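Local coordinates for protein phenylalanine hydroxylase (Colwellia psychrerythraea, PDB 2V27) that probably hydroxylates L-phenylalanine to L-tyrosine with molecular oxygen, tetrahydrobiopterin and a mononuclear non-haem iron, at residues B[34-47]-B[177-191]. Sequence-based numbering, arbitrary orientation.
Sequences RQIACIKDKACDEY and LRIYGGGVLSSPGET
Water 2 is held by three groups: it donates to Ala-43 O and Asp-45 OD1, both at 2.8 Å, and accepts from Arg-178 NE in the guanidinium plane. Asp-41 O lies above that plane, 3.3 Å from Arg-178 CZ, where neither NE nor NH1 can direct an N-H at it. A bend at chi2 (-68°) brings the arginine back over the 41-43 backbone, and its NH1 donates to Leu-177 O. A leucine in place of Arg-178 would probably leave water 2 without its donor and Leu-177 O without this N-H, and would remove a positive charge near Asp-41 and Asp-45. Cys-44 N gives Ile-179 O a nearly straight bond of 3.0 Å (169°), whereas Ile-179 N reaches Lys-42 O only weakly. The single beta bridge of Ala-43 with Ile-179 joins the loop after helix 22-38 to an outermost strand, 176-179, of the mixed sheet in the catalytic domain of biopterin-dependent aromatic amino acid hydroxylases. Leu-185 suits the buried corner because its branches divide: CD2 lies over the Tyr-47 ring centre (CH-pi), while CD1 touches Tyr-47 CD1 (3.5 Å). CD2 also meets Ala-43 CB at 3.4 Å, unusually close for two carbons, so a small alanine suits this place. Pro-188 is compact, puckered and apolar: its CB lies 3.6 Å from Cys-38 SG, its CG over one face of the Arg-34 guanidinium, which salt-bridges Asp-113. Second-shell Ser-186 OG hydrogen-bonds ND1 of the iron ligand His-122.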
ATOM      1  N   ARG B  34      12.838  14.883  15.660  1.00 15.66           N
ATOM      2  CA  ARG B  34      11.626  14.949  14.830  1.00 15.67           C
ATOM      3  C   ARG B  34      10.454  14.211  15.497  1.00 15.86           C
ATOM      4  O   ARG B  34       9.328  14.680  15.445  1.00 17.36           O
ATOM      5  CB  ARG B  34      11.846  14.487  13.394  1.00 15.81           C
ATOM      6  CG  ARG B  34      11.834  13.012  13.188  1.00 17.32           C
ATOM      7  CD  ARG B  34      12.203  12.668  11.750  1.00 17.16           C
ATOM      8  NE  ARG B  34      11.961  11.257  11.521  1.00 18.97           N
ATOM      9  CZ  ARG B  34      12.105  10.632  10.372  1.00 18.82           C
ATOM     10  NH1 ARG B  34      12.537  11.290   9.277  1.00 19.85           N
ATOM     11  NH2 ARG B  34      11.815   9.335  10.328  1.00 16.63           N
ATOM     12  N   GLN B  35      10.720  13.081  16.140  1.00 14.20           N
ATOM     13  CA  GLN B  35       9.627  12.300  16.709  1.00 14.70           C
ATOM     14  C   GLN B  35       9.112  12.885  17.993  1.00 15.27           C
ATOM     15  O   GLN B  35       7.912  12.859  18.238  1.00 14.51           O
ATOM     16  CB  GLN B  35      10.034  10.837  16.915  1.00 16.26           C
ATOM     17  CG  GLN B  35       8.804   9.912  17.000  1.00 16.44           C
ATOM     18  CD  GLN B  35       8.000   9.804  15.683  1.00 17.40           C
ATOM     19  OE1 GLN B  35       6.734   9.606  15.686  1.00 16.55           O
ATOM     20  NE2 GLN B  35       8.698   9.919  14.571  1.00 17.86           N
ATOM     21  N   ILE B  36      10.014  13.426  18.830  1.00 16.19           N
ATOM     22  CA  ILE B  36       9.580  14.076  20.086  1.00 17.69           C
ATOM     23  C   ILE B  36       8.593  15.178  19.796  1.00 18.22           C
ATOM     24  O   ILE B  36       7.590  15.337  20.496  1.00 18.80           O
ATOM     25  CB  ILE B  36      10.771  14.641  20.904  1.00 19.02           C
ATOM     26  CG1 ILE B  36      11.423  13.509  21.652  1.00 18.74           C
ATOM     27  CG2 ILE B  36      10.299  15.627  21.981  1.00 20.10           C
ATOM     28  CD1 ILE B  36      10.486  12.767  22.636  1.00 19.50           C
ATOM     29  N   ALA B  37       8.834  15.900  18.722  1.00 18.98           N
ATOM     30  CA  ALA B  37       7.862  16.901  18.272  1.00 20.24           C
ATOM     31  C   ALA B  37       6.557  16.252  17.732  1.00 19.61           C
ATOM     32  O   ALA B  37       5.470  16.731  18.039  1.00 21.67           O
ATOM     33  CB  ALA B  37       8.507  17.803  17.232  1.00 19.16           C
ATOM     34  N   CYS B  38       6.644  15.170  16.962  1.00 20.64           N
ATOM     35  CA  CYS B  38       5.438  14.521  16.362  1.00 21.12           C
ATOM     36  C   CYS B  38       4.481  13.979  17.404  1.00 20.63           C
ATOM     37  O   CYS B  38       3.265  14.062  17.204  1.00 21.40           O
ATOM     38  CB  CYS B  38       5.793  13.369  15.367  1.00 20.03           C
ATOM     39  SG  CYS B  38       6.700  13.988  13.943  0.75 25.80           S
ATOM     40  N   ILE B  39       4.999  13.468  18.527  1.00 20.20           N
ATOM     41  CA  ILE B  39       4.142  12.746  19.454  1.00 20.55           C
ATOM     42  C   ILE B  39       3.720  13.505  20.708  1.00 21.10           C
ATOM     43  O   ILE B  39       3.050  12.959  21.598  1.00 20.39           O
ATOM     44  CB  ILE B  39       4.738  11.368  19.825  1.00 20.70           C
ATOM     45  CG1 ILE B  39       5.918  11.537  20.787  1.00 21.37           C
ATOM     46  CG2 ILE B  39       5.025  10.552  18.542  1.00 20.52           C
ATOM     47  CD1 ILE B  39       6.639  10.252  21.057  1.00 23.59           C
ATOM     48  N   LYS B  40       4.054  14.788  20.747  1.00 22.74           N
ATOM     49  CA  LYS B  40       3.745  15.628  21.917  1.00 22.72           C
ATOM     50  C   LYS B  40       2.438  15.360  22.674  1.00 22.60           C
ATOM     51  O   LYS B  40       2.511  15.035  23.872  0.50 22.89           O
ATOM     52  CB  LYS B  40       3.898  17.148  21.579  1.00 23.86           C
ATOM     53  NZ  LYS B  40       6.944  19.788  20.067  1.00 95.16           N
ATOM     54  N   ASP B  41       1.283  15.498  21.990  1.00 21.48           N
ATOM     55  CA  ASP B  41      -0.095  15.284  22.523  1.00 21.24           C
ATOM     56  C   ASP B  41      -0.803  14.084  21.804  1.00 19.80           C
ATOM     57  O   ASP B  41      -2.041  14.022  21.620  1.00 20.75           O
ATOM     58  CB  ASP B  41      -0.939  16.554  22.288  1.00 21.98           C
ATOM     59  CG  ASP B  41      -0.671  17.644  23.327  0.50 23.20           C
ATOM     60  OD1 ASP B  41       0.518  18.008  23.539  0.75 27.16           O
ATOM     61  OD2 ASP B  41      -1.653  18.138  23.913  0.25 22.93           O
ATOM     62  N   LYS B  42       0.025  13.141  21.359  1.00 16.53           N
ATOM     63  CA  LYS B  42      -0.443  12.039  20.505  1.00 14.11           C
ATOM     64  C   LYS B  42      -0.073  10.721  21.145  1.00 10.73           C
ATOM     65  O   LYS B  42      -0.918   9.838  21.224  1.00 10.49           O
ATOM     66  CB  LYS B  42       0.117  12.157  19.084  1.00 13.34           C
ATOM     67  CG  LYS B  42      -0.399  13.480  18.397  1.00 14.45           C
ATOM     68  CD  LYS B  42       0.005  13.582  16.928  1.00 18.90           C
ATOM     69  CE  LYS B  42      -0.245  15.013  16.298  1.00 22.59           C
ATOM     70  NZ  LYS B  42       1.088  15.524  15.731  1.00 27.94           N
ATOM     71  N   ALA B  43       1.186  10.583  21.590  1.00 11.52           N
ATOM     72  CA  ALA B  43       1.565   9.378  22.321  1.00  9.64           C
ATOM     73  C   ALA B  43       0.783   9.380  23.644  1.00  9.38           C
ATOM     74  O   ALA B  43       0.548  10.448  24.260  1.00  9.82           O
ATOM     75  CB  ALA B  43       3.047   9.352  22.584  1.00  9.01           C
ATOM     76  N   CYS B  44       0.325   8.211  24.068  1.00  9.58           N
ATOM     77  CA  CYS B  44      -0.434   8.107  25.334  1.00  8.66           C
ATOM     78  C   CYS B  44       0.410   8.508  26.549  1.00 10.29           C
ATOM     79  O   CYS B  44       1.652   8.396  26.537  1.00  9.45           O
ATOM     80  CB  CYS B  44      -0.966   6.697  25.517  1.00  6.94           C
ATOM     81  SG  CYS B  44       0.329   5.356  25.734  1.00  9.95           S
ATOM     82  N   ASP B  45      -0.272   8.909  27.620  1.00 10.92           N
ATOM     83  CA  ASP B  45       0.389   9.258  28.856  1.00 11.25           C
ATOM     84  C   ASP B  45       1.342   8.171  29.371  1.00 10.73           C
ATOM     85  O   ASP B  45       2.413   8.468  29.935  1.00 10.64           O
ATOM     86  CB  ASP B  45      -0.662   9.541  29.926  1.00 10.59           C
ATOM     87  CG  ASP B  45      -1.462  10.780  29.656  1.00 14.98           C
ATOM     88  OD1 ASP B  45      -1.164  11.534  28.728  1.00 15.38           O
ATOM     89  OD2 ASP B  45      -2.440  10.973  30.426  1.00 19.83           O
ATOM     90  N   GLU B  46       0.954   6.900  29.189  1.00  9.63           N
ATOM     91  CA  GLU B  46       1.765   5.788  29.707  1.00 10.20           C
ATOM     92  C   GLU B  46       3.146   5.768  29.037  1.00 11.14           C
ATOM     93  O   GLU B  46       4.149   5.422  29.645  1.00 10.29           O
ATOM     94  CB  GLU B  46       1.046   4.444  29.502  1.00  9.81           C
ATOM     95  CG  GLU B  46      -0.321   4.326  30.238  1.00 10.60           C
ATOM     96  CD  GLU B  46      -1.547   4.757  29.409  1.00  9.09           C
ATOM     97  OE1 GLU B  46      -1.424   5.655  28.544  1.00 10.57           O
ATOM     98  OE2 GLU B  46      -2.581   4.082  29.613  1.00 11.89           O
ATOM     99  N   TYR B  47       3.154   6.111  27.749  1.00  9.64           N
ATOM    100  CA  TYR B  47       4.364   6.178  26.958  1.00  9.24           C
ATOM    101  C   TYR B  47       5.240   7.356  27.451  1.00  9.00           C
ATOM    102  O   TYR B  47       6.446   7.168  27.669  1.00  8.87           O
ATOM    103  CB  TYR B  47       4.032   6.297  25.449  1.00  8.56           C
ATOM    104  CG  TYR B  47       5.267   6.496  24.608  1.00  8.56           C
ATOM    105  CD1 TYR B  47       5.974   5.379  24.108  1.00  7.97           C
ATOM    106  CD2 TYR B  47       5.763   7.772  24.345  1.00  9.73           C
ATOM    107  CE1 TYR B  47       7.111   5.550  23.315  1.00  8.15           C
ATOM    108  CE2 TYR B  47       6.923   7.956  23.582  1.00 10.39           C
ATOM    109  CZ  TYR B  47       7.587   6.855  23.081  1.00  8.31           C
ATOM    110  OH  TYR B  47       8.735   7.042  22.369  1.00 11.11           O
ATOM    111  N   LEU B 177      -7.822  10.846  20.818  0.50 13.82           N
ATOM    112  CA  LEU B 177      -7.097   9.662  20.342  0.50 12.34           C
ATOM    113  C   LEU B 177      -5.625   9.737  20.726  0.50 11.96           C
ATOM    114  O   LEU B 177      -4.975  10.799  20.540  0.50 11.51           O
ATOM    115  CB  LEU B 177      -7.228   9.577  18.827  0.50 12.54           C
ATOM    116  CG  LEU B 177      -6.976   8.260  18.108  0.50 13.48           C
ATOM    117  CD1 LEU B 177      -8.075   7.242  18.454  0.50 12.50           C
ATOM    118  CD2 LEU B 177      -6.919   8.506  16.582  0.50 11.98           C
ATOM    119  N   ARG B 178      -5.092   8.609  21.225  1.00 10.07           N
ATOM    120  CA  ARG B 178      -3.668   8.524  21.575  1.00  9.69           C
ATOM    121  C   ARG B 178      -3.112   7.246  20.968  1.00  9.50           C
ATOM    122  O   ARG B 178      -3.845   6.372  20.434  1.00  9.50           O
ATOM    123  CB  ARG B 178      -3.439   8.586  23.098  1.00  9.37           C
ATOM    124  CG  ARG B 178      -3.909   9.908  23.802  1.00 10.61           C
ATOM    125  CD  ARG B 178      -3.060  11.091  23.384  1.00 13.71           C
ATOM    126  NE  ARG B 178      -3.360  12.268  24.194  1.00 15.46           N
ATOM    127  CZ  ARG B 178      -4.293  13.152  23.851  1.00 15.34           C
ATOM    128  NH1 ARG B 178      -4.974  12.955  22.718  1.00 15.66           N
ATOM    129  NH2 ARG B 178      -4.541  14.233  24.624  1.00 17.49           N
ATOM    130  N   ILE B 179      -1.804   7.112  21.114  1.00  9.24           N
ATOM    131  CA  ILE B 179      -1.036   6.025  20.499  1.00  9.18           C
ATOM    132  C   ILE B 179      -0.243   5.190  21.500  1.00  8.77           C
ATOM    133  O   ILE B 179       0.446   5.765  22.348  1.00  9.55           O
ATOM    134  CB  ILE B 179       0.029   6.589  19.509  1.00  9.25           C
ATOM    135  CG1 ILE B 179      -0.638   7.519  18.479  1.00 10.90           C
ATOM    136  CG2 ILE B 179       0.745   5.430  18.778  1.00  9.22           C
ATOM    137  CD1 ILE B 179       0.355   8.517  17.885  1.00 11.21           C
ATOM    138  N   TYR B 180      -0.361   3.862  21.410  1.00  8.80           N
ATOM    139  CA  TYR B 180       0.568   3.034  22.178  1.00  7.58           C
ATOM    140  C   TYR B 180       1.416   2.086  21.317  1.00  8.09           C
ATOM    141  O   TYR B 180       2.428   1.567  21.786  1.00  9.41           O
ATOM    142  CB  TYR B 180      -0.089   2.300  23.384  1.00  7.21           C
ATOM    143  CG  TYR B 180      -0.937   1.104  23.045  1.00  7.45           C
ATOM    144  CD1 TYR B 180      -0.387  -0.192  23.106  1.00  7.63           C
ATOM    145  CD2 TYR B 180      -2.273   1.253  22.594  1.00  6.53           C
ATOM    146  CE1 TYR B 180      -1.156  -1.292  22.778  1.00  8.84           C
ATOM    147  CE2 TYR B 180      -3.069   0.145  22.278  1.00  7.75           C
ATOM    148  CZ  TYR B 180      -2.512  -1.121  22.364  1.00  7.03           C
ATOM    149  OH  TYR B 180      -3.209  -2.280  22.008  1.00  8.19           O
ATOM    150  N   GLY B 181       1.001   1.888  20.055  1.00  5.94           N
ATOM    151  CA  GLY B 181       1.735   0.988  19.145  1.00  6.95           C
ATOM    152  C   GLY B 181       3.093   1.553  18.683  1.00  6.65           C
ATOM    153  O   GLY B 181       3.186   2.691  18.181  1.00  7.66           O
ATOM    154  N   GLY B 182       4.154   0.720  18.810  1.00  7.76           N
ATOM    155  CA  GLY B 182       5.523   1.197  18.521  1.00  9.45           C
ATOM    156  C   GLY B 182       5.814   1.516  17.050  1.00  7.89           C
ATOM    157  O   GLY B 182       6.623   2.408  16.726  1.00  8.25           O
ATOM    158  N   GLY B 183       5.104   0.822  16.151  1.00  7.67           N
ATOM    159  CA  GLY B 183       5.191   1.066  14.706  1.00  8.09           C
ATOM    160  C   GLY B 183       4.705   2.465  14.350  1.00  8.73           C
ATOM    161  O   GLY B 183       5.127   3.046  13.336  1.00  9.98           O
ATOM    162  N   VAL B 184       3.769   3.013  15.168  1.00  7.99           N
ATOM    163  CA  VAL B 184       3.238   4.341  14.957  1.00  8.49           C
ATOM    164  C   VAL B 184       4.164   5.337  15.656  1.00  8.39           C
ATOM    165  O   VAL B 184       4.562   6.370  15.066  1.00  8.58           O
ATOM    166  CB  VAL B 184       1.805   4.451  15.551  1.00  7.86           C
ATOM    167  CG1 VAL B 184       1.228   5.837  15.256  1.00  8.69           C
ATOM    168  CG2 VAL B 184       0.831   3.383  14.976  1.00  7.05           C
ATOM    169  N   LEU B 185       4.527   5.039  16.931  1.00  8.33           N
ATOM    170  CA  LEU B 185       5.298   5.977  17.780  1.00 10.20           C
ATOM    171  C   LEU B 185       6.644   6.352  17.204  1.00  9.79           C
ATOM    172  O   LEU B 185       7.160   7.426  17.551  1.00 11.75           O
ATOM    173  CB  LEU B 185       5.478   5.372  19.224  1.00 10.57           C
ATOM    174  CG  LEU B 185       4.195   5.322  20.071  1.00  9.25           C
ATOM    175  CD1 LEU B 185       4.225   4.357  21.256  1.00 12.33           C
ATOM    176  CD2 LEU B 185       3.883   6.697  20.654  1.00 14.24           C
ATOM    177  N   SER B 186       7.270   5.438  16.472  1.00  8.78           N
ATOM    178  CA  SER B 186       8.602   5.713  15.968  1.00  9.18           C
ATOM    179  C   SER B 186       8.624   6.348  14.574  1.00 10.08           C
ATOM    180  O   SER B 186       9.679   6.498  14.032  1.00 10.48           O
ATOM    181  CB  SER B 186       9.447   4.430  15.960  1.00 10.26           C
ATOM    182  OG  SER B 186       8.891   3.470  15.038  1.00 12.17           O
ATOM    183  N   SER B 187       7.470   6.708  14.012  1.00  7.99           N
ATOM    184  CA  SER B 187       7.378   7.165  12.620  1.00  9.45           C
ATOM    185  C   SER B 187       6.518   8.426  12.494  1.00  8.92           C
ATOM    186  O   SER B 187       5.345   8.402  12.832  1.00  9.64           O
ATOM    187  CB  SER B 187       6.694   6.084  11.764  1.00  9.94           C
ATOM    188  OG  SER B 187       6.410   6.555  10.451  1.00  9.21           O
ATOM    189  N   PRO B 188       7.063   9.504  11.918  1.00 10.28           N
ATOM    190  CA  PRO B 188       6.196  10.694  11.710  1.00  9.11           C
ATOM    191  C   PRO B 188       5.058  10.375  10.734  1.00  9.67           C
ATOM    192  O   PRO B 188       3.911  10.791  10.965  1.00 11.11           O
ATOM    193  CB  PRO B 188       7.170  11.759  11.112  1.00 11.17           C
ATOM    194  CG  PRO B 188       8.560  11.256  11.544  1.00 12.16           C
ATOM    195  CD  PRO B 188       8.473   9.741  11.511  1.00 10.99           C
ATOM    196  N   GLY B 189       5.368   9.629   9.677  1.00  9.35           N
ATOM    197  CA  GLY B 189       4.303   9.319   8.656  1.00  9.70           C
ATOM    198  C   GLY B 189       3.178   8.469   9.267  1.00  9.90           C
ATOM    199  O   GLY B 189       1.983   8.786   9.093  1.00  8.49           O
ATOM    200  N   GLU B 190       3.546   7.469  10.056  1.00  8.58           N
ATOM    201  CA  GLU B 190       2.529   6.664  10.740  1.00  8.45           C
ATOM    202  C   GLU B 190       1.750   7.426  11.806  1.00  7.95           C
ATOM    203  O   GLU B 190       0.540   7.196  11.955  1.00  7.80           O
ATOM    204  CB  GLU B 190       3.159   5.434  11.390  1.00  7.61           C
ATOM    205  CG  GLU B 190       3.855   4.459  10.458  1.00  8.32           C
ATOM    206  CD  GLU B 190       2.925   3.741   9.452  1.00  8.97           C
ATOM    207  OE1 GLU B 190       1.705   3.890   9.564  1.00  9.42           O
ATOM    208  OE2 GLU B 190       3.498   3.067   8.551  1.00 10.96           O
ATOM    209  N   THR B 191       2.424   8.311  12.534  1.00  8.66           N
ATOM    210  CA  THR B 191       1.743   9.089  13.569  1.00  8.33           C
ATOM    211  C   THR B 191       0.691  10.032  12.943  1.00  8.91           C
ATOM    212  O   THR B 191      -0.442  10.146  13.439  1.00  9.84           O
ATOM    213  CB  THR B 191       2.778   9.886  14.389  1.00  8.62           C
ATOM    214  OG1 THR B 191       3.471   8.961  15.218  1.00  8.42           O
ATOM    215  CG2 THR B 191       2.098  10.912  15.291  1.00  9.38           C
TER
HETATM  216  O   HOH W   1      10.782   6.764  11.502  1.00 16.01           O
HETATM  217  O   HOH W   2      -0.882  12.033  26.016  1.00 19.15           O
HETATM  218  O   HOH W   3      -3.470  12.860  27.357  1.00 33.71           O